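Long-range contacts in poly A polymerase (Aquifex aeolicus, PDB 1VFG), which adds the terminal adenosine to tRNAs ending in CC, using ATP and no nucleic acid template to complete the CCA 3' end: residues 152-157 with 194-199; 160-165 with 200-205; 13-18 with 32-37. All blocks are in the same frame, centred on the assembly; numbering follows the deposited sequence.

Contact 3 comes first along the chain and pairs strands 13-16 and 31-36 of the sheet in the head domain. Contacts 1 and 2 follow, and both join helix 152-163 to helix 189-201; their segments alternate in sequence, contact 1 holding the earlier turns and contact 2 the ends of the two helices. The centres of contacts 1 and 2 lie about 10 Å apart, whereas that of contact 3 is about 22 Å from contact 1 and 24 Å from contact 2. Each nevertheless touches the ATP analogue APC: contact 1 at its base and β-phosphate, contact 2 at its γ-phosphate, contact 3 near its sugar, less surely. The nucleotide thus bridges the head sheet and the helical part beyond it.

Contact 1: residues 152-157 with 194-199; sequences RILRAL and NEIKLA. With APC (diphosphomethylphosphonic acid adenosyl ester), chain E; nucleotides of chain A.
Arg155 and Glu195 meet between two helices and beside the bound nucleotide. Their side chains cross at about a right angle, with guanidinium and carboxylate planes 86° apart, and OE1 of Glu195 faces the arginine's aliphatic part. The charged atoms stay apart: Arg155 NH1 is 4.2 Å from Glu195 OE1, too far for a salt bridge. Arg155 is instead committed to the ligand and the head domain. C8 of the APC adenine lies over one face of its guanidinium, NH1 gives a weak hydrogen bond to APC O2B (3.1 Å), and NH2 forms a salt bridge with Asp105. The bend at chi2 (-99°) and again at chi3 swings the group along the nucleotide. One turn earlier, the extended Arg152 donates NE to adenine N1 at 2.6 Å; guanine carries a hydrogen there, so this bond would disfavour GTP but not CTP.

In the second shell, Glu195 OE2 makes a salt bridge with Arg158, which itself binds APC. The stem of Glu195 slides past Leu154, with Leu154 CB 3.4 Å from Glu195 CG, and Leu154 CD1 reaches Ile196 CG1 at 4.3 Å. The short helical segments run almost parallel (9°), their axes 9.7 Å apart. Tyr212 of helix 205-214 covers Leu154 and Ala199, while Leu175 of helix 169-180 packs on Ile153 and Ala156, on the side of helix 152-163 turned from helix 189-201.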
# COMPACT_ATOMS: atom_id res chain seq x y z
N ARG C 152 -7.62 7.46 -7.03
CA ARG C 152 -7.30 6.38 -7.94
C ARG C 152 -5.97 6.65 -8.65
O ARG C 152 -5.33 5.72 -9.15
CB ARG C 152 -8.44 6.18 -8.95
CG ARG C 152 -9.66 5.49 -8.33
CD ARG C 152 -10.87 5.33 -9.27
NE ARG C 152 -12.00 4.69 -8.58
CZ ARG C 152 -13.27 4.73 -8.99
NH1 ARG C 152 -13.61 5.37 -10.10
NH2 ARG C 152 -14.22 4.12 -8.28
N ILE C 153 -5.57 7.92 -8.68
CA ILE C 153 -4.31 8.28 -9.30
C ILE C 153 -3.26 7.46 -8.60
O ILE C 153 -2.59 6.62 -9.20
CB ILE C 153 -3.92 9.73 -9.03
CG1 ILE C 153 -4.94 10.67 -9.64
CG2 ILE C 153 -2.54 9.98 -9.56
CD1 ILE C 153 -4.60 12.11 -9.40
N LEU C 154 -3.13 7.74 -7.30
CA LEU C 154 -2.19 7.06 -6.43
C LEU C 154 -2.38 5.53 -6.52
O LEU C 154 -1.41 4.76 -6.53
CB LEU C 154 -2.40 7.50 -4.98
CG LEU C 154 -2.55 8.96 -4.53
CD1 LEU C 154 -1.20 9.62 -4.44
CD2 LEU C 154 -3.49 9.69 -5.47
N ARG C 155 -3.65 5.10 -6.59
CA ARG C 155 -3.95 3.69 -6.69
C ARG C 155 -3.30 3.18 -7.98
O ARG C 155 -2.49 2.25 -7.98
CB ARG C 155 -5.48 3.45 -6.73
CG ARG C 155 -6.36 3.93 -5.51
CD ARG C 155 -6.75 2.82 -4.46
NE ARG C 155 -7.67 1.77 -4.92
CZ ARG C 155 -7.94 0.63 -4.24
NH1 ARG C 155 -7.37 0.38 -3.06
NH2 ARG C 155 -8.75 -0.29 -4.77
N ALA C 156 -3.64 3.83 -9.08
CA ALA C 156 -3.11 3.45 -10.38
C ALA C 156 -1.63 3.18 -10.29
O ALA C 156 -1.15 2.13 -10.70
CB ALA C 156 -3.37 4.54 -11.38
N LEU C 157 -0.91 4.13 -9.75
CA LEU C 157 0.53 3.99 -9.61
C LEU C 157 0.91 2.86 -8.68
O LEU C 157 1.86 2.12 -8.92
CB LEU C 157 1.11 5.29 -9.10
CG LEU C 157 1.08 6.39 -10.15
CD1 LEU C 157 -0.11 6.21 -11.10
CD2 LEU C 157 1.06 7.75 -9.43
N ASN C 194 -4.05 8.25 3.47
CA ASN C 194 -4.08 6.82 3.68
C ASN C 194 -3.61 6.07 2.45
O ASN C 194 -2.90 5.07 2.57
CB ASN C 194 -5.47 6.36 4.12
CG ASN C 194 -5.59 6.19 5.66
OD1 ASN C 194 -5.28 7.11 6.43
ND2 ASN C 194 -6.03 5.00 6.09
N GLU C 195 -3.97 6.55 1.26
CA GLU C 195 -3.51 5.84 0.08
C GLU C 195 -1.99 5.79 0.08
O GLU C 195 -1.40 4.73 -0.16
CB GLU C 195 -4.03 6.51 -1.18
CG GLU C 195 -3.74 5.71 -2.48
CD GLU C 195 -4.18 4.22 -2.50
OE1 GLU C 195 -5.32 3.90 -2.09
OE2 GLU C 195 -3.39 3.36 -2.96
N ILE C 196 -1.34 6.91 0.38
CA ILE C 196 0.12 6.91 0.43
C ILE C 196 0.69 5.95 1.47
O ILE C 196 1.67 5.25 1.21
CB ILE C 196 0.65 8.31 0.73
CG1 ILE C 196 0.40 9.21 -0.48
CG2 ILE C 196 2.15 8.26 1.02
CD1 ILE C 196 0.97 10.59 -0.31
N LYS C 197 0.09 5.92 2.66
CA LYS C 197 0.56 5.01 3.71
C LYS C 197 0.48 3.59 3.15
O LYS C 197 1.33 2.76 3.45
CB LYS C 197 -0.30 5.16 4.99
CG LYS C 197 0.32 6.13 6.02
CD LYS C 197 -0.57 6.46 7.23
CE LYS C 197 -1.36 7.78 7.03
NZ LYS C 197 -2.11 8.27 8.25
N LEU C 198 -0.52 3.34 2.31
CA LEU C 198 -0.71 2.03 1.70
C LEU C 198 0.52 1.71 0.87
O LEU C 198 1.15 0.67 1.05
CB LEU C 198 -1.95 2.05 0.80
CG LEU C 198 -2.91 0.84 0.72
CD1 LEU C 198 -4.22 1.23 -0.01
CD2 LEU C 198 -2.21 -0.33 0.03
N ALA C 199 0.86 2.63 -0.03
CA ALA C 199 2.01 2.49 -0.90
C ALA C 199 3.27 2.38 -0.06
O ALA C 199 4.18 1.60 -0.35
CB ALA C 199 2.12 3.69 -1.85
PG APC E . -4.41 -5.23 -2.04
O1G APC E . -4.60 -4.36 -0.83
O2G APC E . -3.00 -5.00 -2.65
O3G APC E . -4.59 -6.72 -1.62
PB APC E . -6.99 -4.10 -2.98
O1B APC E . -7.78 -4.36 -4.20
O2B APC E . -6.77 -2.62 -2.71
O3B APC E . -5.61 -4.91 -3.16
PA APC E . -8.29 -4.29 -0.34
O1A APC E . -8.56 -5.48 0.51
O2A APC E . -7.28 -3.35 0.32
C3A APC E . -7.74 -4.85 -1.76
O5' APC E . -9.70 -3.54 -0.70
C5' APC E . -9.82 -2.61 -1.79
C4' APC E . -11.01 -2.99 -2.68
O4' APC E . -11.89 -1.92 -2.78
C3' APC E . -10.58 -3.36 -4.08
O3' APC E . -11.10 -4.66 -4.31
C2' APC E . -11.16 -2.29 -5.00
O2' APC E . -11.78 -2.67 -6.18
C1' APC E . -12.10 -1.51 -4.12
N9 APC E . -11.93 -0.05 -4.03
C8 APC E . -11.55 0.65 -2.90
N7 APC E . -11.50 1.92 -3.21
C5 APC E . -11.82 2.11 -4.50
C6 APC E . -11.94 3.19 -5.37
N6 APC E . -11.74 4.45 -5.04
N1 APC E . -12.32 2.96 -6.69
C2 APC E . -12.58 1.69 -7.16
N3 APC E . -12.47 0.60 -6.32
C4 APC E . -12.10 0.82 -5.02
P C A 72 -10.40 10.48 11.24
OP1 C A 72 -10.76 11.62 10.35
OP2 C A 72 -11.42 9.44 11.56
O5' C A 72 -9.14 9.73 10.60
C5' C A 72 -8.47 10.26 9.45
C4' C A 72 -8.09 9.13 8.51
O4' C A 72 -7.19 8.23 9.21
C3' C A 72 -9.24 8.25 8.05
O3' C A 72 -10.01 8.78 6.97
C2' C A 72 -8.53 6.95 7.71
O2' C A 72 -7.95 6.97 6.42
C1' C A 72 -7.47 6.89 8.81
N1 C A 72 -7.98 6.16 9.98
C2 C A 72 -7.63 4.81 10.15
O2 C A 72 -6.84 4.28 9.35
N3 C A 72 -8.16 4.12 11.18
C4 C A 72 -8.99 4.72 12.04
N4 C A 72 -9.51 3.99 13.02
C5 C A 72 -9.34 6.10 11.91
C6 C A 72 -8.81 6.77 10.88

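Contact 2: residues 160-165 with 200-205; sequences AGRLNF and LREDRF. With APC (diphosphomethylphosphonic acid adenosyl ester), chain E.
A Schellman motif closes helix 152-163 where Gly161 and Arg162 meet Glu202 and Arg204, the residues linking helix 189-201 to helix 205-214. Its signature is the bond from Phe165 N to Ala160 O (2.9 Å), joined by a weak one from Asn164 N to Gly161 O, with Asn164 at positive phi as the C-prime residue. Gly161 O also accepts NH1 of Arg204 at 3.2 Å, nearly in line with the carbonyl (C=O...N angle 167°). The other end nitrogen of that guanidinium, NH2, is held by a salt bridge to Glu207. Arg204 is itself the N-cap residue of helix 205-214, and its backbone N donates to Glu202 OE1 (3.0 Å, 162° at the hydrogen).

Glu202 OE2 abuts CB, CG and CD of Arg162; the two side chains cross at about a right angle. Extended from CG to NE, Arg162 carries its guanidinium past the acid, leaving NE 4.1 Å from Glu202 OE2, and gives APC O2G a weak hydrogen bond from NE (3.2 Å). OE1 thus holds the turn through Arg204 N, OE2 packs mainly on the Arg162 stem, and their negative charge would probably temper the positive charge Arg162 brings to the γ-phosphate.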
# COMPACT_ATOMS: atom_id res chain seq x y z
N ALA C 160 0.46 -0.36 -10.51
CA ALA C 160 1.41 -0.34 -11.62
C ALA C 160 2.79 -0.61 -11.04
O ALA C 160 3.61 -1.33 -11.62
CB ALA C 160 1.36 1.02 -12.30
N GLY C 161 3.05 -0.03 -9.88
CA GLY C 161 4.33 -0.22 -9.25
C GLY C 161 4.48 -1.60 -8.63
O GLY C 161 5.44 -2.32 -8.89
N ARG C 162 3.50 -1.98 -7.82
CA ARG C 162 3.53 -3.28 -7.15
C ARG C 162 3.41 -4.51 -8.05
O ARG C 162 3.89 -5.58 -7.71
CB ARG C 162 2.45 -3.29 -6.06
CG ARG C 162 1.44 -4.43 -6.06
CD ARG C 162 0.55 -4.32 -4.79
NE ARG C 162 -0.61 -5.21 -4.82
CZ ARG C 162 -0.53 -6.51 -5.09
NH1 ARG C 162 0.64 -7.07 -5.35
NH2 ARG C 162 -1.64 -7.27 -5.13
N LEU C 163 2.77 -4.38 -9.19
CA LEU C 163 2.61 -5.53 -10.07
C LEU C 163 3.56 -5.44 -11.24
O LEU C 163 3.66 -6.38 -12.02
CB LEU C 163 1.20 -5.55 -10.62
CG LEU C 163 0.19 -5.27 -9.55
CD1 LEU C 163 -1.15 -4.99 -10.16
CD2 LEU C 163 0.16 -6.46 -8.65
N ASN C 164 4.27 -4.32 -11.34
CA ASN C 164 5.18 -4.09 -12.45
C ASN C 164 4.33 -4.04 -13.72
O ASN C 164 4.69 -4.56 -14.78
CB ASN C 164 6.22 -5.20 -12.57
CG ASN C 164 7.28 -4.89 -13.65
OD1 ASN C 164 7.85 -3.79 -13.66
ND2 ASN C 164 7.53 -5.84 -14.56
N PHE C 165 3.17 -3.40 -13.58
CA PHE C 165 2.24 -3.23 -14.69
C PHE C 165 2.40 -1.81 -15.19
O PHE C 165 2.92 -0.95 -14.50
CB PHE C 165 0.81 -3.45 -14.20
CG PHE C 165 0.42 -4.91 -14.09
CD1 PHE C 165 1.38 -5.88 -13.83
CD2 PHE C 165 -0.91 -5.30 -14.22
CE1 PHE C 165 1.02 -7.24 -13.72
CE2 PHE C 165 -1.29 -6.64 -14.11
CZ PHE C 165 -0.32 -7.62 -13.85
N LEU C 200 3.31 3.20 0.98
CA LEU C 200 4.43 3.23 1.89
C LEU C 200 4.72 1.83 2.45
O LEU C 200 5.87 1.48 2.72
CB LEU C 200 4.13 4.23 3.01
CG LEU C 200 5.24 4.50 4.00
CD1 LEU C 200 5.18 5.94 4.50
CD2 LEU C 200 5.11 3.50 5.14
N ARG C 201 3.67 1.03 2.60
CA ARG C 201 3.80 -0.32 3.12
C ARG C 201 4.34 -1.28 2.05
O ARG C 201 4.89 -2.33 2.36
CB ARG C 201 2.45 -0.82 3.64
CG ARG C 201 2.20 -0.62 5.15
CD ARG C 201 1.29 0.58 5.53
NE ARG C 201 1.99 1.88 5.54
CZ ARG C 201 1.61 2.93 6.26
NH1 ARG C 201 0.53 2.86 7.04
NH2 ARG C 201 2.29 4.06 6.19
N GLU C 202 4.19 -0.90 0.79
CA GLU C 202 4.64 -1.74 -0.31
C GLU C 202 6.11 -2.14 -0.23
O GLU C 202 6.94 -1.44 0.34
CB GLU C 202 4.39 -1.03 -1.64
CG GLU C 202 3.29 -1.63 -2.50
CD GLU C 202 3.57 -3.07 -2.91
OE1 GLU C 202 4.70 -3.38 -3.37
OE2 GLU C 202 2.64 -3.90 -2.78
N ASP C 203 6.42 -3.29 -0.82
CA ASP C 203 7.78 -3.79 -0.85
C ASP C 203 8.45 -3.24 -2.10
O ASP C 203 9.67 -3.17 -2.18
CB ASP C 203 7.78 -5.32 -0.85
CG ASP C 203 8.38 -5.92 0.43
OD1 ASP C 203 8.31 -5.27 1.51
OD2 ASP C 203 8.91 -7.06 0.36
N ARG C 204 7.64 -2.86 -3.07
CA ARG C 204 8.18 -2.29 -4.28
C ARG C 204 7.82 -0.84 -4.23
O ARG C 204 7.62 -0.18 -5.24
CB ARG C 204 7.60 -2.96 -5.51
CG ARG C 204 8.41 -4.14 -5.94
CD ARG C 204 8.09 -4.47 -7.36
NE ARG C 204 9.28 -4.52 -8.19
CZ ARG C 204 9.29 -4.12 -9.46
NH1 ARG C 204 8.16 -3.65 -10.00
NH2 ARG C 204 10.41 -4.18 -10.17
N PHE C 205 7.73 -0.33 -3.02
CA PHE C 205 7.40 1.06 -2.78
C PHE C 205 8.27 2.04 -3.58
O PHE C 205 7.75 3.01 -4.14
CB PHE C 205 7.51 1.35 -1.28
CG PHE C 205 7.35 2.81 -0.93
CD1 PHE C 205 6.29 3.55 -1.45
CD2 PHE C 205 8.27 3.45 -0.09
CE1 PHE C 205 6.14 4.90 -1.13
CE2 PHE C 205 8.13 4.79 0.22
CZ PHE C 205 7.06 5.52 -0.30
PG APC E . -4.41 -5.23 -2.04
O1G APC E . -4.60 -4.36 -0.83
O2G APC E . -3.00 -5.00 -2.65
O3G APC E . -4.59 -6.72 -1.62
PB APC E . -6.99 -4.10 -2.98
O1B APC E . -7.78 -4.36 -4.20
O2B APC E . -6.77 -2.62 -2.71
O3B APC E . -5.61 -4.91 -3.16
PA APC E . -8.29 -4.29 -0.34
O1A APC E . -8.56 -5.48 0.51
O2A APC E . -7.28 -3.35 0.32
C3A APC E . -7.74 -4.85 -1.76
O5' APC E . -9.70 -3.54 -0.70
C5' APC E . -9.82 -2.61 -1.79
C4' APC E . -11.01 -2.99 -2.68
O4' APC E . -11.89 -1.92 -2.78
C3' APC E . -10.58 -3.36 -4.08
O3' APC E . -11.10 -4.66 -4.31
C2' APC E . -11.16 -2.29 -5.00
O2' APC E . -11.78 -2.67 -6.18
C1' APC E . -12.10 -1.51 -4.12
N9 APC E . -11.93 -0.05 -4.03
C8 APC E . -11.55 0.65 -2.90
N7 APC E . -11.50 1.92 -3.21
C5 APC E . -11.82 2.11 -4.50
C6 APC E . -11.94 3.19 -5.37
N6 APC E . -11.74 4.45 -5.04
N1 APC E . -12.32 2.96 -6.69
C2 APC E . -12.58 1.69 -7.16
N3 APC E . -12.47 0.60 -6.32
C4 APC E . -12.10 0.82 -5.02

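Contact 3: residues 13-18 with 32-37; sequences AYIVGG and VDFVVE. With APC (diphosphomethylphosphonic acid adenosyl ester), chain E.
Tyr14 and Val35 form the hydrogen-bonded pair at the centre of two antiparallel strands, with Tyr14 N reaching Val35 O at 3.1 Å and Val35 N reaching Tyr14 O at 2.9 Å. Val16 N continues the pattern to Asp33 O (2.9 Å). Burial marks this as the tightly packed part: helix 97-102 covers Val16 and Val35 through Leu101 and Asp100, with Val16 CG1 3.8 Å from Val35 CG2. With CG beside the backbone N and anti to the carbonyl carbon (chi1 -41°), the ring of Tyr14 lies along the strand with its edge to Val35 O, and its OH donates to Glu37 OE1 (3.0 Å) from above the carboxylate plane, 68° out of it.

The strands sit mid-sheet in the nucleotidyltransferase head, between strands 71-77 and 112-114, and their segments make an angle of 143°. As in related tRNA nucleotidyltransferases, Gly17 and Gly18 follow the first strand, and the second carries the acidic pair Asp31 and Asp33, inferred to bind magnesium. Gly18 N approaches APC O3', though that atom's place is doubtful.

The opposite face, carrying Ala13, Ile15, Phe34 and Val36, is less fully buried, although its closest approaches are similar. Ile15 CG2 lies 3.6 Å from Val32 CG1 and 3.9 Å from Phe34 CE2. Ile15 and Val32 are partly exposed, while Phe34 is buried and its ring meets that of Phe75 on the neighbouring strand.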
# COMPACT_ATOMS: atom_id res chain seq x y z
N ALA C 13 -24.60 -14.64 -5.14
CA ALA C 13 -23.48 -13.95 -4.52
C ALA C 13 -22.23 -14.23 -5.32
O ALA C 13 -22.19 -15.20 -6.06
CB ALA C 13 -23.31 -14.42 -3.09
N TYR C 14 -21.22 -13.37 -5.18
CA TYR C 14 -19.98 -13.54 -5.91
C TYR C 14 -18.90 -12.87 -5.11
O TYR C 14 -19.15 -11.91 -4.39
CB TYR C 14 -20.04 -12.87 -7.29
CG TYR C 14 -21.35 -13.07 -8.00
CD1 TYR C 14 -22.54 -12.56 -7.46
CD2 TYR C 14 -21.44 -13.81 -9.17
CE1 TYR C 14 -23.77 -12.78 -8.06
CE2 TYR C 14 -22.68 -14.04 -9.79
CZ TYR C 14 -23.84 -13.52 -9.22
OH TYR C 14 -25.08 -13.74 -9.78
N ILE C 15 -17.70 -13.42 -5.20
CA ILE C 15 -16.57 -12.79 -4.55
C ILE C 15 -16.21 -11.70 -5.57
O ILE C 15 -16.45 -11.86 -6.79
CB ILE C 15 -15.44 -13.75 -4.37
CG1 ILE C 15 -15.38 -14.65 -5.59
CG2 ILE C 15 -15.65 -14.58 -3.18
CD1 ILE C 15 -14.13 -14.43 -6.37
N VAL C 16 -15.61 -10.60 -5.12
CA VAL C 16 -15.36 -9.52 -6.06
C VAL C 16 -14.05 -8.75 -6.04
O VAL C 16 -13.35 -8.66 -5.03
CB VAL C 16 -16.52 -8.51 -5.94
CG1 VAL C 16 -16.17 -7.44 -4.91
CG2 VAL C 16 -16.90 -7.96 -7.30
N GLY C 17 -13.75 -8.20 -7.20
CA GLY C 17 -12.57 -7.39 -7.40
C GLY C 17 -11.27 -7.73 -6.69
O GLY C 17 -10.63 -8.73 -7.00
N GLY C 18 -10.89 -6.85 -5.76
CA GLY C 18 -9.65 -7.00 -5.03
C GLY C 18 -9.13 -8.41 -4.93
O GLY C 18 -8.11 -8.75 -5.53
N VAL C 32 -11.77 -11.46 2.17
CA VAL C 32 -12.61 -11.76 1.01
C VAL C 32 -13.82 -10.85 0.91
O VAL C 32 -14.53 -10.64 1.88
CB VAL C 32 -13.11 -13.18 1.06
CG1 VAL C 32 -13.88 -13.49 -0.21
CG2 VAL C 32 -11.93 -14.09 1.22
N ASP C 33 -14.07 -10.32 -0.28
CA ASP C 33 -15.19 -9.41 -0.48
C ASP C 33 -16.32 -10.06 -1.31
O ASP C 33 -16.05 -10.73 -2.30
CB ASP C 33 -14.71 -8.12 -1.17
CG ASP C 33 -13.45 -7.50 -0.50
OD1 ASP C 33 -13.15 -7.84 0.67
OD2 ASP C 33 -12.77 -6.66 -1.15
N PHE C 34 -17.57 -9.86 -0.90
CA PHE C 34 -18.69 -10.42 -1.62
C PHE C 34 -19.65 -9.39 -2.01
O PHE C 34 -19.72 -8.33 -1.40
CB PHE C 34 -19.45 -11.36 -0.75
CG PHE C 34 -18.62 -12.39 -0.16
CD1 PHE C 34 -17.70 -12.07 0.81
CD2 PHE C 34 -18.73 -13.70 -0.59
CE1 PHE C 34 -16.89 -13.04 1.36
CE2 PHE C 34 -17.93 -14.68 -0.05
CZ PHE C 34 -17.01 -14.35 0.94
N VAL C 35 -20.43 -9.71 -3.03
CA VAL C 35 -21.47 -8.82 -3.51
C VAL C 35 -22.69 -9.71 -3.71
O VAL C 35 -22.64 -10.69 -4.45
CB VAL C 35 -21.11 -8.14 -4.86
CG1 VAL C 35 -22.33 -7.40 -5.42
CG2 VAL C 35 -19.95 -7.15 -4.67
N VAL C 36 -23.78 -9.37 -3.02
CA VAL C 36 -25.00 -10.14 -3.11
C VAL C 36 -26.03 -9.42 -3.98
O VAL C 36 -26.23 -8.21 -3.83
CB VAL C 36 -25.59 -10.35 -1.71
CG1 VAL C 36 -26.81 -11.25 -1.78
CG2 VAL C 36 -24.55 -10.90 -0.79
N GLU C 37 -26.66 -10.16 -4.90
CA GLU C 37 -27.72 -9.60 -5.73
C GLU C 37 -29.02 -9.78 -4.92
O GLU C 37 -30.03 -10.31 -5.42
CB GLU C 37 -27.85 -10.34 -7.07
CG GLU C 37 -26.87 -10.01 -8.16
CD GLU C 37 -27.15 -10.80 -9.44
OE1 GLU C 37 -27.45 -12.02 -9.34
OE2 GLU C 37 -27.07 -10.22 -10.54
PG APC E . -4.41 -5.23 -2.04
O1G APC E . -4.60 -4.36 -0.83
O2G APC E . -3.00 -5.00 -2.65
O3G APC E . -4.59 -6.72 -1.62
PB APC E . -6.99 -4.10 -2.98
O1B APC E . -7.78 -4.36 -4.20
O2B APC E . -6.77 -2.62 -2.71
O3B APC E . -5.61 -4.91 -3.16
PA APC E . -8.29 -4.29 -0.34
O1A APC E . -8.56 -5.48 0.51
O2A APC E . -7.28 -3.35 0.32
C3A APC E . -7.74 -4.85 -1.76
O5' APC E . -9.70 -3.54 -0.70
C5' APC E . -9.82 -2.61 -1.79
C4' APC E . -11.01 -2.99 -2.68
O4' APC E . -11.89 -1.92 -2.78
C3' APC E . -10.58 -3.36 -4.08
O3' APC E . -11.10 -4.66 -4.31
C2' APC E . -11.16 -2.29 -5.00
O2' APC E . -11.78 -2.67 -6.18
C1' APC E . -12.10 -1.51 -4.12
N9 APC E . -11.93 -0.05 -4.03
C8 APC E . -11.55 0.65 -2.90
N7 APC E . -11.50 1.92 -3.21
C5 APC E . -11.82 2.11 -4.50
C6 APC E . -11.94 3.19 -5.37
N6 APC E . -11.74 4.45 -5.04
N1 APC E . -12.32 2.96 -6.69
C2 APC E . -12.58 1.69 -7.16
N3 APC E . -12.47 0.60 -6.32
C4 APC E . -12.10 0.82 -5.02